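Local coordinates for protein dual specificity phosphatase 28 (Homo sapiens, PDB 5Y15) that hydrolyses a synthetic aryl phosphate in vitro but has almost no detectable activity on phosphotyrosine and still less on phosphothreonine, at residues 91-104 / 163-175. The protein carries 2 engineered substitutions. Sequence-based numbering, arbitrary orientation.
Sequences VFDDPAEDLLAHLE and PNPGFWSQLQKYE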
loop_
_atom_site.group_PDB
_atom_site.type_symbol
_atom_site.label_atom_id
_atom_site.label_comp_id
_atom_site.label_asym_id
_atom_site.label_seq_id
_atom_site.Cartn_x
_atom_site.Cartn_y
_atom_site.Cartn_z
ATOM N N VAL A 91 -5.442 -4.403 -11.212
ATOM C CA VAL A 91 -6.638 -4.458 -12.040
ATOM C C VAL A 91 -6.254 -4.039 -13.444
ATOM O O VAL A 91 -5.354 -3.217 -13.647
ATOM C CB VAL A 91 -7.806 -3.559 -11.522
ATOM C CG1 VAL A 91 -8.376 -4.068 -10.224
ATOM C CG2 VAL A 91 -7.349 -2.088 -11.366
ATOM N N PHE A 92 -6.924 -4.642 -14.422
ATOM C CA PHE A 92 -6.836 -4.119 -15.770
ATOM C C PHE A 92 -7.822 -2.965 -15.885
ATOM O O PHE A 92 -8.766 -2.834 -15.103
ATOM C CB PHE A 92 -7.198 -5.172 -16.837
ATOM C CG PHE A 92 -6.166 -6.267 -17.038
ATOM C CD1 PHE A 92 -4.872 -5.971 -17.434
ATOM C CD2 PHE A 92 -6.521 -7.591 -16.879
ATOM C CE1 PHE A 92 -3.937 -6.980 -17.637
ATOM C CE2 PHE A 92 -5.591 -8.621 -17.083
ATOM C CZ PHE A 92 -4.297 -8.307 -17.459
ATOM N N ASP A 93 -7.629 -2.139 -16.904
ATOM C CA ASP A 93 -8.583 -1.066 -17.143
ATOM C C ASP A 93 -9.790 -1.681 -17.848
ATOM O O ASP A 93 -9.978 -1.572 -19.060
ATOM C CB ASP A 93 -7.946 0.056 -17.948
ATOM C CG ASP A 93 -8.903 1.210 -18.182
ATOM O OD1 ASP A 93 -10.030 1.150 -17.644
ATOM O OD2 ASP A 93 -8.528 2.155 -18.908
ATOM N N ASP A 94 -10.606 -2.372 -17.058
ATOM C CA ASP A 94 -11.688 -3.121 -17.638
ATOM C C ASP A 94 -12.909 -2.992 -16.746
ATOM O O ASP A 94 -12.802 -3.124 -15.514
ATOM C CB ASP A 94 -11.257 -4.601 -17.797
ATOM C CG ASP A 94 -12.307 -5.470 -18.454
ATOM O OD1 ASP A 94 -13.457 -5.539 -17.980
ATOM O OD2 ASP A 94 -11.973 -6.083 -19.488
ATOM N N PRO A 95 -14.086 -2.786 -17.332
ATOM C CA PRO A 95 -15.260 -2.508 -16.501
ATOM C C PRO A 95 -15.671 -3.674 -15.631
ATOM O O PRO A 95 -16.452 -3.477 -14.697
ATOM C CB PRO A 95 -16.346 -2.144 -17.531
ATOM C CG PRO A 95 -15.879 -2.766 -18.815
ATOM C CD PRO A 95 -14.376 -2.694 -18.772
ATOM N N ALA A 96 -15.205 -4.880 -15.921
ATOM C CA ALA A 96 -15.546 -6.040 -15.114
ATOM C C ALA A 96 -14.586 -6.238 -13.952
ATOM O O ALA A 96 -14.876 -7.040 -13.064
ATOM C CB ALA A 96 -15.559 -7.304 -15.982
ATOM N N GLU A 97 -13.500 -5.475 -13.894
ATOM C CA GLU A 97 -12.578 -5.579 -12.782
ATOM C C GLU A 97 -13.166 -4.916 -11.539
ATOM O O GLU A 97 -13.798 -3.854 -11.616
ATOM C CB GLU A 97 -11.254 -4.921 -13.159
ATOM C CG GLU A 97 -10.493 -5.681 -14.217
ATOM C CD GLU A 97 -9.520 -6.662 -13.603
ATOM O OE1 GLU A 97 -8.349 -6.702 -14.029
ATOM O OE2 GLU A 97 -9.918 -7.370 -12.664
ATOM N N ASP A 98 -12.980 -5.569 -10.389
ATOM C CA ASP A 98 -13.469 -5.067 -9.104
ATOM C C ASP A 98 -12.391 -4.162 -8.528
ATOM O O ASP A 98 -11.484 -4.597 -7.819
ATOM C CB ASP A 98 -13.815 -6.214 -8.159
ATOM C CG ASP A 98 -14.524 -5.746 -6.875
ATOM O OD1 ASP A 98 -14.866 -4.547 -6.748
ATOM O OD2 ASP A 98 -14.796 -6.607 -6.004
ATOM N N LEU A 99 -12.482 -2.882 -8.847
ATOM C CA LEU A 99 -11.578 -1.936 -8.213
ATOM C C LEU A 99 -12.086 -1.563 -6.827
ATOM O O LEU A 99 -11.282 -1.363 -5.905
ATOM C CB LEU A 99 -11.438 -0.690 -9.091
ATOM C CG LEU A 99 -10.668 0.522 -8.577
ATOM C CD1 LEU A 99 -9.179 0.237 -8.464
ATOM C CD2 LEU A 99 -10.921 1.643 -9.546
ATOM N N LEU A 100 -13.411 -1.514 -6.665
ATOM C CA LEU A 100 -14.020 -1.122 -5.399
ATOM C C LEU A 100 -13.432 -1.888 -4.212
ATOM O O LEU A 100 -13.161 -1.298 -3.161
ATOM C CB LEU A 100 -15.533 -1.326 -5.497
ATOM C CG LEU A 100 -16.441 -0.952 -4.330
ATOM C CD1 LEU A 100 -16.289 0.497 -3.977
ATOM C CD2 LEU A 100 -17.885 -1.191 -4.725
ATOM N N ALA A 101 -13.160 -3.186 -4.385
ATOM C CA ALA A 101 -12.684 -3.994 -3.267
ATOM C C ALA A 101 -11.355 -3.495 -2.725
ATOM O O ALA A 101 -11.044 -3.712 -1.548
ATOM C CB ALA A 101 -12.549 -5.455 -3.692
ATOM N N HIS A 102 -10.553 -2.851 -3.565
ATOM C CA HIS A 102 -9.249 -2.346 -3.176
ATOM C C HIS A 102 -9.288 -0.901 -2.652
ATOM O O HIS A 102 -8.245 -0.396 -2.211
ATOM C CB HIS A 102 -8.292 -2.396 -4.372
ATOM C CG HIS A 102 -8.031 -3.769 -4.919
ATOM N ND1 HIS A 102 -7.187 -4.672 -4.309
ATOM C CD2 HIS A 102 -8.444 -4.363 -6.067
ATOM C CE1 HIS A 102 -7.118 -5.776 -5.036
ATOM N NE2 HIS A 102 -7.863 -5.612 -6.115
ATOM N N LEU A 103 -10.419 -0.195 -2.786
ATOM C CA LEU A 103 -10.445 1.255 -2.532
ATOM C C LEU A 103 -10.110 1.606 -1.081
ATOM O O LEU A 103 -9.167 2.363 -0.809
ATOM C CB LEU A 103 -11.800 1.848 -2.927
ATOM C CG LEU A 103 -12.012 1.897 -4.449
ATOM C CD1 LEU A 103 -13.341 2.505 -4.837
ATOM C CD2 LEU A 103 -10.885 2.668 -5.114
ATOM N N GLU A 104 -10.883 1.084 -0.133
ATOM C CA GLU A 104 -10.649 1.409 1.275
ATOM C C GLU A 104 -9.210 1.125 1.699
ATOM O O GLU A 104 -8.557 2.033 2.248
ATOM C CB GLU A 104 -11.697 0.660 2.121
ATOM C CG GLU A 104 -11.880 1.187 3.529
ATOM C CD GLU A 104 -12.077 2.661 3.582
ATOM O OE1 GLU A 104 -12.888 3.188 2.793
ATOM O OE2 GLU A 104 -11.391 3.308 4.404
ATOM N N PRO A 163 -12.668 7.517 -15.714
ATOM C CA PRO A 163 -12.843 6.143 -15.241
ATOM C C PRO A 163 -13.791 5.434 -16.180
ATOM O O PRO A 163 -14.786 6.017 -16.614
ATOM C CB PRO A 163 -13.485 6.328 -13.858
ATOM C CG PRO A 163 -12.969 7.673 -13.404
ATOM C CD PRO A 163 -13.011 8.501 -14.670
ATOM N N ASN A 164 -13.486 4.167 -16.489
ATOM C CA ASN A 164 -14.347 3.414 -17.392
ATOM C C ASN A 164 -15.709 3.218 -16.726
ATOM O O ASN A 164 -15.846 3.420 -15.516
ATOM C CB ASN A 164 -13.683 2.092 -17.827
ATOM C CG ASN A 164 -13.680 1.000 -16.755
ATOM O OD1 ASN A 164 -14.718 0.638 -16.202
ATOM N ND2 ASN A 164 -12.507 0.429 -16.515
ATOM N N PRO A 165 -16.754 2.898 -17.501
ATOM C CA PRO A 165 -18.104 2.888 -16.909
ATOM C C PRO A 165 -18.245 1.967 -15.722
ATOM O O PRO A 165 -19.014 2.274 -14.799
ATOM C CB PRO A 165 -18.986 2.420 -18.074
ATOM C CG PRO A 165 -18.230 2.800 -19.260
ATOM C CD PRO A 165 -16.809 2.572 -18.933
ATOM N N GLY A 166 -17.513 0.854 -15.703
ATOM C CA GLY A 166 -17.585 -0.023 -14.550
ATOM C C GLY A 166 -16.979 0.626 -13.323
ATOM O O GLY A 166 -17.550 0.567 -12.232
ATOM N N PHE A 167 -15.820 1.264 -13.491
ATOM C CA PHE A 167 -15.222 1.992 -12.383
ATOM C C PHE A 167 -16.127 3.127 -11.916
ATOM O O PHE A 167 -16.233 3.383 -10.712
ATOM C CB PHE A 167 -13.866 2.554 -12.779
ATOM C CG PHE A 167 -12.823 1.515 -13.056
ATOM C CD1 PHE A 167 -12.998 0.205 -12.657
ATOM C CD2 PHE A 167 -11.640 1.871 -13.690
ATOM C CE1 PHE A 167 -12.020 -0.731 -12.902
ATOM C CE2 PHE A 167 -10.663 0.938 -13.950
ATOM C CZ PHE A 167 -10.847 -0.362 -13.555
ATOM N N TRP A 168 -16.796 3.820 -12.846
ATOM C CA TRP A 168 -17.707 4.879 -12.417
ATOM C C TRP A 168 -18.846 4.316 -11.593
ATOM O O TRP A 168 -19.259 4.919 -10.589
ATOM C CB TRP A 168 -18.294 5.640 -13.609
ATOM C CG TRP A 168 -19.016 6.867 -13.137
ATOM C CD1 TRP A 168 -20.367 7.041 -13.040
ATOM C CD2 TRP A 168 -18.422 8.072 -12.654
ATOM N NE1 TRP A 168 -20.646 8.284 -12.545
ATOM C CE2 TRP A 168 -19.466 8.941 -12.308
ATOM C CE3 TRP A 168 -17.100 8.508 -12.504
ATOM C CZ2 TRP A 168 -19.233 10.222 -11.808
ATOM C CZ3 TRP A 168 -16.874 9.772 -11.997
ATOM C CH2 TRP A 168 -17.929 10.612 -11.663
ATOM N N SER A 169 -19.355 3.150 -11.996
ATOM C CA SER A 169 -20.429 2.522 -11.237
ATOM C C SER A 169 -19.958 2.207 -9.831
ATOM O O SER A 169 -20.645 2.500 -8.835
ATOM C CB SER A 169 -20.874 1.245 -11.953
ATOM O OG SER A 169 -21.911 0.602 -11.237
ATOM N N GLN A 170 -18.748 1.673 -9.734
ATOM C CA GLN A 170 -18.203 1.356 -8.423
ATOM C C GLN A 170 -17.970 2.614 -7.587
ATOM O O GLN A 170 -18.141 2.571 -6.364
ATOM C CB GLN A 170 -16.938 0.544 -8.616
ATOM C CG GLN A 170 -17.228 -0.866 -9.175
ATOM C CD GLN A 170 -16.015 -1.444 -9.830
ATOM O OE1 GLN A 170 -14.934 -1.475 -9.235
ATOM N NE2 GLN A 170 -16.175 -1.910 -11.074
ATOM N N LEU A 171 -17.630 3.747 -8.220
ATOM C CA LEU A 171 -17.493 5.008 -7.485
ATOM C C LEU A 171 -18.838 5.486 -6.949
ATOM O O LEU A 171 -18.923 6.007 -5.831
ATOM C CB LEU A 171 -16.877 6.068 -8.393
ATOM C CG LEU A 171 -15.380 5.858 -8.612
ATOM C CD1 LEU A 171 -14.874 6.702 -9.771
ATOM C CD2 LEU A 171 -14.583 6.146 -7.362
ATOM N N GLN A 172 -19.905 5.320 -7.734
ATOM C CA GLN A 172 -21.228 5.705 -7.264
ATOM C C GLN A 172 -21.628 4.873 -6.053
ATOM O O GLN A 172 -22.132 5.409 -5.053
ATOM C CB GLN A 172 -22.235 5.501 -8.396
ATOM C CG GLN A 172 -22.217 6.584 -9.470
ATOM C CD GLN A 172 -23.245 6.337 -10.562
ATOM O OE1 GLN A 172 -23.664 5.199 -10.789
ATOM N NE2 GLN A 172 -23.620 7.393 -11.277
ATOM N N LYS A 173 -21.348 3.567 -6.101
ATOM C CA LYS A 173 -21.658 2.705 -4.966
ATOM C C LYS A 173 -20.787 3.046 -3.764
ATOM O O LYS A 173 -21.251 3.004 -2.621
ATOM C CB LYS A 173 -21.469 1.240 -5.372
ATOM C CG LYS A 173 -21.786 0.217 -4.282
ATOM C CD LYS A 173 -23.216 0.410 -3.734
ATOM C CE LYS A 173 -24.048 -0.874 -3.788
ATOM N NZ LYS A 173 -23.249 -2.084 -3.415
ATOM N N TYR A 174 -19.520 3.389 -4.004
ATOM C CA TYR A 174 -18.630 3.780 -2.919
ATOM C C TYR A 174 -19.135 5.043 -2.240
ATOM O O TYR A 174 -19.066 5.169 -1.011
ATOM C CB TYR A 174 -17.231 4.006 -3.467
ATOM C CG TYR A 174 -16.118 4.136 -2.454
ATOM C CD1 TYR A 174 -15.849 3.118 -1.548
ATOM C CD2 TYR A 174 -15.291 5.246 -2.449
ATOM C CE1 TYR A 174 -14.791 3.210 -0.652
ATOM C CE2 TYR A 174 -14.233 5.345 -1.565
ATOM C CZ TYR A 174 -13.996 4.335 -0.658
ATOM O OH TYR A 174 -12.940 4.436 0.217
ATOM N N GLU A 175 -19.665 5.985 -3.025
ATOM C CA GLU A 175 -20.219 7.189 -2.429
ATOM C C GLU A 175 -21.408 6.851 -1.549
ATOM O O GLU A 175 -21.460 7.252 -0.380
ATOM C CB GLU A 175 -20.616 8.183 -3.513
ATOM C CG GLU A 175 -20.900 9.592 -2.961
ATOM C CD GLU A 175 -21.593 10.470 -3.968
ATOM O OE1 GLU A 175 -22.330 9.936 -4.826
ATOM O OE2 GLU A 175 -21.361 11.694 -3.938
#
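The Phe167 ring lies between Leu99 and Asn164. Leu99 CD2 sits over the centre of one face, 4.0 Å from the ring centroid, a CH-pi contact. Asn164 ND2 lies above the opposite face, offset toward the rim. Glu97 O meets the ring edge in plane. In this dual-specificity phosphatase domain, the loop before helix 100-115, probably the general-acid loop of the family, packs against the first turns of helix 165-179. Leu103 CD1 makes a CH-pi contact over one face of the Tyr174 ring, slightly offset from its centre. Leu100 CD1 approaches Tyr174 CD1 obliquely at 3.6 Å. The Tyr174 hydroxyl donates to Glu104 OE1, which it meets from above the carboxylate plane. The other oxygen, Glu104 OE2, makes a salt bridge with Arg141 of helix 130-142.

Asn164 is the N-cap of helix 165-179. Its OD1 accepts from Phe167 N at 3.0 Å, while its ND2 donates to Asp93 OD1 at 2.8 Å. That bond is nearly straight (170°), with the amide and carboxylate nearly coplanar. Ser129 OG also hydrogen-bonds Asp93 OD1, and a bound phosphate, probably from the crystallisation liquor, lies near the same carboxylate. Asp93 is about 7 Å, side chain to side chain, from Ser124, an engineered residue at the inferred phosphocysteine position.

Gln170 ties the loop to the helix through its amide. CG stands anti to the carbonyl carbon (chi1 -69°), and the chain runs extended to the backbone of Leu99 and Leu100. NE2 donates to Glu97 O at 3.1 Å. OE1 accepts from Leu99 N at 2.9 Å and, in the plane of the Gln170 amide carbonyl, from Leu100 N at 3.0 Å.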